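Local structure of hydroxymethyldihydropterin pyrophosphokinase-dihydropteroate synthase, putative (Plasmodium vivax, 5Z79) at residues Thr29-Tyr41 against Ile79-Ser92. The protein catalyses two successive steps of folate synthesis, pyrophosphorylation of 6-hydroxymethyl-7,8-dihydropterin and condensation of the resulting pterin diphosphate with 4-aminobenzoic acid to dihydropteroate. Numbering follows the deposited sequence.
Sequences TILETALYLTEKY and ISWIGDLIPTVENS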
# COMPACT_ATOMS: atom_id res chain seq x y z
N THR A 29 -1.53 -19.79 28.55
CA THR A 29 -2.00 -20.42 29.77
C THR A 29 -0.86 -20.96 30.62
O THR A 29 -0.90 -20.88 31.84
CB THR A 29 -2.88 -21.64 29.45
OG1 THR A 29 -3.74 -21.37 28.33
CG2 THR A 29 -3.73 -22.00 30.62
N ILE A 30 0.16 -21.52 29.98
CA ILE A 30 1.28 -22.09 30.69
C ILE A 30 2.10 -20.97 31.34
O ILE A 30 2.51 -21.09 32.47
CB ILE A 30 2.15 -22.96 29.76
CG1 ILE A 30 1.53 -24.35 29.59
CG2 ILE A 30 3.55 -23.12 30.30
CD1 ILE A 30 2.12 -25.14 28.43
N LEU A 31 2.36 -19.88 30.64
CA LEU A 31 3.18 -18.81 31.22
C LEU A 31 2.36 -18.07 32.24
O LEU A 31 2.86 -17.70 33.27
CB LEU A 31 3.75 -17.85 30.15
CG LEU A 31 4.59 -18.54 29.05
CD1 LEU A 31 4.66 -17.72 27.79
CD2 LEU A 31 6.00 -18.86 29.53
N GLU A 32 1.09 -17.85 31.99
CA GLU A 32 0.28 -17.06 32.88
C GLU A 32 -0.06 -17.88 34.09
O GLU A 32 -0.14 -17.33 35.21
CB GLU A 32 -0.96 -16.51 32.18
CG GLU A 32 -0.60 -15.38 31.20
CD GLU A 32 -1.80 -14.65 30.61
OE1 GLU A 32 -2.92 -15.22 30.62
OE2 GLU A 32 -1.60 -13.49 30.13
N THR A 33 -0.21 -19.20 33.94
CA THR A 33 -0.21 -20.01 35.16
C THR A 33 1.12 -19.82 35.98
O THR A 33 1.08 -19.69 37.20
CB THR A 33 -0.51 -21.50 34.90
OG1 THR A 33 -1.90 -21.69 34.57
CG2 THR A 33 -0.14 -22.35 36.14
N ALA A 34 2.27 -19.79 35.31
CA ALA A 34 3.58 -19.71 35.99
C ALA A 34 3.84 -18.35 36.61
O ALA A 34 4.57 -18.26 37.57
CB ALA A 34 4.70 -20.08 35.04
N LEU A 35 3.23 -17.30 36.05
CA LEU A 35 3.34 -15.94 36.59
C LEU A 35 2.50 -15.80 37.83
O LEU A 35 2.81 -14.99 38.67
CB LEU A 35 2.81 -14.88 35.61
CG LEU A 35 3.59 -14.44 34.37
CD1 LEU A 35 2.81 -13.48 33.49
CD2 LEU A 35 4.85 -13.75 34.77
N TYR A 36 1.40 -16.55 37.90
CA TYR A 36 0.47 -16.49 39.02
C TYR A 36 1.10 -17.12 40.20
O TYR A 36 1.16 -16.51 41.23
CB TYR A 36 -0.81 -17.26 38.71
CG TYR A 36 -1.75 -17.42 39.89
CD1 TYR A 36 -2.27 -16.32 40.55
CD2 TYR A 36 -2.15 -18.70 40.31
CE1 TYR A 36 -3.15 -16.47 41.60
CE2 TYR A 36 -3.01 -18.86 41.38
CZ TYR A 36 -3.51 -17.75 42.03
OH TYR A 36 -4.39 -17.88 43.10
N LEU A 37 1.56 -18.36 40.06
CA LEU A 37 2.22 -19.02 41.17
C LEU A 37 3.43 -18.26 41.66
O LEU A 37 3.67 -18.19 42.83
CB LEU A 37 2.67 -20.40 40.76
CG LEU A 37 1.47 -21.21 40.32
CD1 LEU A 37 1.98 -22.47 39.65
CD2 LEU A 37 0.53 -21.51 41.47
N THR A 38 4.19 -17.71 40.74
CA THR A 38 5.39 -16.95 41.01
C THR A 38 5.06 -15.71 41.81
O THR A 38 5.76 -15.44 42.76
CB THR A 38 6.10 -16.51 39.69
OG1 THR A 38 6.45 -17.66 38.91
CG2 THR A 38 7.36 -15.75 39.95
N GLU A 39 4.03 -14.94 41.42
CA GLU A 39 3.64 -13.73 42.19
C GLU A 39 3.17 -14.16 43.60
O GLU A 39 3.58 -13.61 44.62
CB GLU A 39 2.57 -12.88 41.46
CG GLU A 39 2.21 -11.54 42.14
CD GLU A 39 1.51 -10.45 41.27
OE1 GLU A 39 0.28 -10.56 41.01
OE2 GLU A 39 2.17 -9.42 40.90
N LYS A 40 2.34 -15.19 43.63
CA LYS A 40 1.79 -15.70 44.84
C LYS A 40 2.87 -16.10 45.85
O LYS A 40 2.74 -15.81 47.03
CB LYS A 40 0.87 -16.87 44.51
CG LYS A 40 0.45 -17.67 45.72
CD LYS A 40 -0.43 -18.85 45.35
CE LYS A 40 -1.38 -19.19 46.47
NZ LYS A 40 -2.74 -19.43 45.93
N TYR A 41 3.92 -16.76 45.41
CA TYR A 41 4.89 -17.30 46.35
C TYR A 41 6.14 -16.44 46.50
O TYR A 41 6.91 -16.69 47.40
CB TYR A 41 5.31 -18.73 45.98
CG TYR A 41 4.20 -19.77 46.10
CD1 TYR A 41 3.23 -19.68 47.08
CD2 TYR A 41 4.15 -20.88 45.25
CE1 TYR A 41 2.21 -20.63 47.20
CE2 TYR A 41 3.14 -21.84 45.36
CZ TYR A 41 2.17 -21.71 46.34
OH TYR A 41 1.16 -22.63 46.51
N ILE A 79 -3.36 -29.77 28.63
CA ILE A 79 -3.35 -28.90 29.81
C ILE A 79 -4.75 -28.89 30.44
O ILE A 79 -5.13 -27.91 31.09
CB ILE A 79 -3.01 -27.44 29.42
CG1 ILE A 79 -4.07 -26.86 28.43
CG2 ILE A 79 -1.61 -27.34 28.82
CD1 ILE A 79 -3.99 -25.35 28.20
N SER A 80 -5.53 -29.96 30.24
CA SER A 80 -6.94 -29.99 30.69
C SER A 80 -7.06 -30.18 32.23
O SER A 80 -8.18 -30.28 32.77
CB SER A 80 -7.66 -31.13 29.99
OG SER A 80 -7.01 -32.34 30.34
N TRP A 81 -5.90 -30.24 32.90
CA TRP A 81 -5.75 -30.36 34.34
C TRP A 81 -5.36 -29.03 35.00
O TRP A 81 -5.41 -28.92 36.20
CB TRP A 81 -4.67 -31.42 34.67
CG TRP A 81 -3.37 -31.20 33.94
CD1 TRP A 81 -3.01 -31.71 32.71
CD2 TRP A 81 -2.29 -30.39 34.36
NE1 TRP A 81 -1.76 -31.27 32.35
CE2 TRP A 81 -1.28 -30.46 33.34
CE3 TRP A 81 -2.05 -29.61 35.50
CZ2 TRP A 81 -0.05 -29.77 33.43
CZ3 TRP A 81 -0.82 -28.92 35.60
CH2 TRP A 81 0.17 -29.00 34.55
N ILE A 82 -4.99 -28.01 34.23
CA ILE A 82 -4.40 -26.80 34.84
C ILE A 82 -5.37 -25.97 35.67
O ILE A 82 -5.01 -25.36 36.67
CB ILE A 82 -3.71 -25.89 33.77
CG1 ILE A 82 -2.24 -26.35 33.60
CG2 ILE A 82 -3.80 -24.39 34.16
CD1 ILE A 82 -1.37 -25.42 32.76
N GLY A 83 -6.59 -25.89 35.20
CA GLY A 83 -7.56 -25.04 35.83
C GLY A 83 -7.79 -25.55 37.23
O GLY A 83 -7.77 -24.77 38.18
N ASP A 84 -7.98 -26.87 37.35
CA ASP A 84 -8.28 -27.47 38.66
C ASP A 84 -7.07 -27.56 39.61
O ASP A 84 -7.18 -27.99 40.75
CB ASP A 84 -9.13 -28.78 38.57
CG ASP A 84 -8.50 -29.89 37.76
OD1 ASP A 84 -7.25 -30.03 37.72
OD2 ASP A 84 -9.30 -30.67 37.21
N LEU A 85 -6.02 -26.89 39.24
CA LEU A 85 -4.90 -26.80 40.10
C LEU A 85 -4.95 -25.51 40.89
O LEU A 85 -4.57 -25.46 41.98
CB LEU A 85 -3.66 -26.84 39.24
CG LEU A 85 -2.33 -26.61 39.86
CD1 LEU A 85 -1.51 -27.84 39.63
CD2 LEU A 85 -1.71 -25.43 39.15
N ILE A 86 -5.48 -24.46 40.33
CA ILE A 86 -5.47 -23.15 40.96
C ILE A 86 -6.05 -23.08 42.38
O ILE A 86 -5.35 -22.61 43.32
CB ILE A 86 -6.22 -22.12 40.08
CG1 ILE A 86 -5.41 -21.83 38.81
CG2 ILE A 86 -6.62 -20.85 40.86
CD1 ILE A 86 -3.92 -21.58 39.02
N PRO A 87 -7.32 -23.51 42.56
CA PRO A 87 -7.94 -23.40 43.89
C PRO A 87 -7.42 -24.38 44.93
O PRO A 87 -7.69 -24.19 46.10
CB PRO A 87 -9.39 -23.72 43.61
CG PRO A 87 -9.33 -24.65 42.45
CD PRO A 87 -8.23 -24.15 41.60
N THR A 88 -6.67 -25.39 44.50
CA THR A 88 -6.06 -26.42 45.37
C THR A 88 -4.61 -26.08 45.84
O THR A 88 -4.01 -26.80 46.68
CB THR A 88 -6.05 -27.78 44.64
OG1 THR A 88 -5.07 -27.78 43.57
CG2 THR A 88 -7.43 -28.09 44.07
N VAL A 89 -4.03 -25.01 45.31
CA VAL A 89 -2.68 -24.66 45.73
C VAL A 89 -2.68 -23.98 47.08
O VAL A 89 -3.42 -23.02 47.32
CB VAL A 89 -1.92 -23.82 44.68
CG1 VAL A 89 -1.74 -24.63 43.40
CG2 VAL A 89 -2.63 -22.50 44.36
N GLU A 90 -1.83 -24.48 47.93
CA GLU A 90 -1.62 -24.02 49.26
C GLU A 90 -1.27 -22.52 49.26
O GLU A 90 -0.65 -22.08 48.36
CB GLU A 90 -0.40 -24.81 49.77
CG GLU A 90 -0.44 -26.33 49.59
CD GLU A 90 0.85 -26.98 49.06
OE1 GLU A 90 1.23 -26.74 47.89
OE2 GLU A 90 1.46 -27.80 49.76
N ASN A 91 -1.67 -21.74 50.28
CA ASN A 91 -1.39 -20.28 50.45
C ASN A 91 0.05 -19.87 50.80
O ASN A 91 0.80 -20.64 51.41
CB ASN A 91 -2.23 -19.72 51.59
CG ASN A 91 -3.67 -19.54 51.23
OD1 ASN A 91 -3.98 -18.86 50.28
ND2 ASN A 91 -4.55 -20.12 51.99
N SER A 92 0.38 -18.62 50.47
CA SER A 92 1.65 -18.01 50.86
C SER A 92 1.53 -17.59 52.29
O SER A 92 0.50 -17.13 52.69
CB SER A 92 1.91 -16.76 50.02
OG SER A 92 3.14 -16.14 50.34
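Y36 meets I86 obliquely, its CD2 and CE2 lying 3.6 and 3.7 Å from CD1 of I86. The tyrosine is brought there by its first torsion, which sets CG opposite the backbone N (chi1 171°) and leans the ring toward the loop. One helical turn earlier, T33 brings its OG1 against CG2 of I82; that hydroxyl also makes a weak hydrogen bond to N493. I79 reaches with CD1 to the side chain of T29 and with CG2 to CD1 of I30. At the other end L37 meets V89, CD2 to CG1 at 4.3 Å. K40 runs obliquely over the same valine, with NZ 3.4 Å from V89 CG2.

The hydrogen bond between the segments is made by Y41, whose OH donates to E90 O at 2.6 Å. That oxygen lies at the edge of the phenol ring and in its plane. The C=O...donor angle is 145°, with the donor 16° from the carbonyl plane; the bond joins the end of the helix to the backbone of the loop. The carboxylate of E90 turns to other partners, Y183 and the backbone N of N241.

Behind this interface A34 and T38 pack on strand 13-21. The side chain of I30 is still about 11 Å from the bound pterine, and the contact does not line that site. Helix 27-42 is thus sandwiched between the sheet and the loop that follows strand 43-54, which lies over the outer side of an alpha+beta core, an antiparallel sheet covered by helices, as in HPPK.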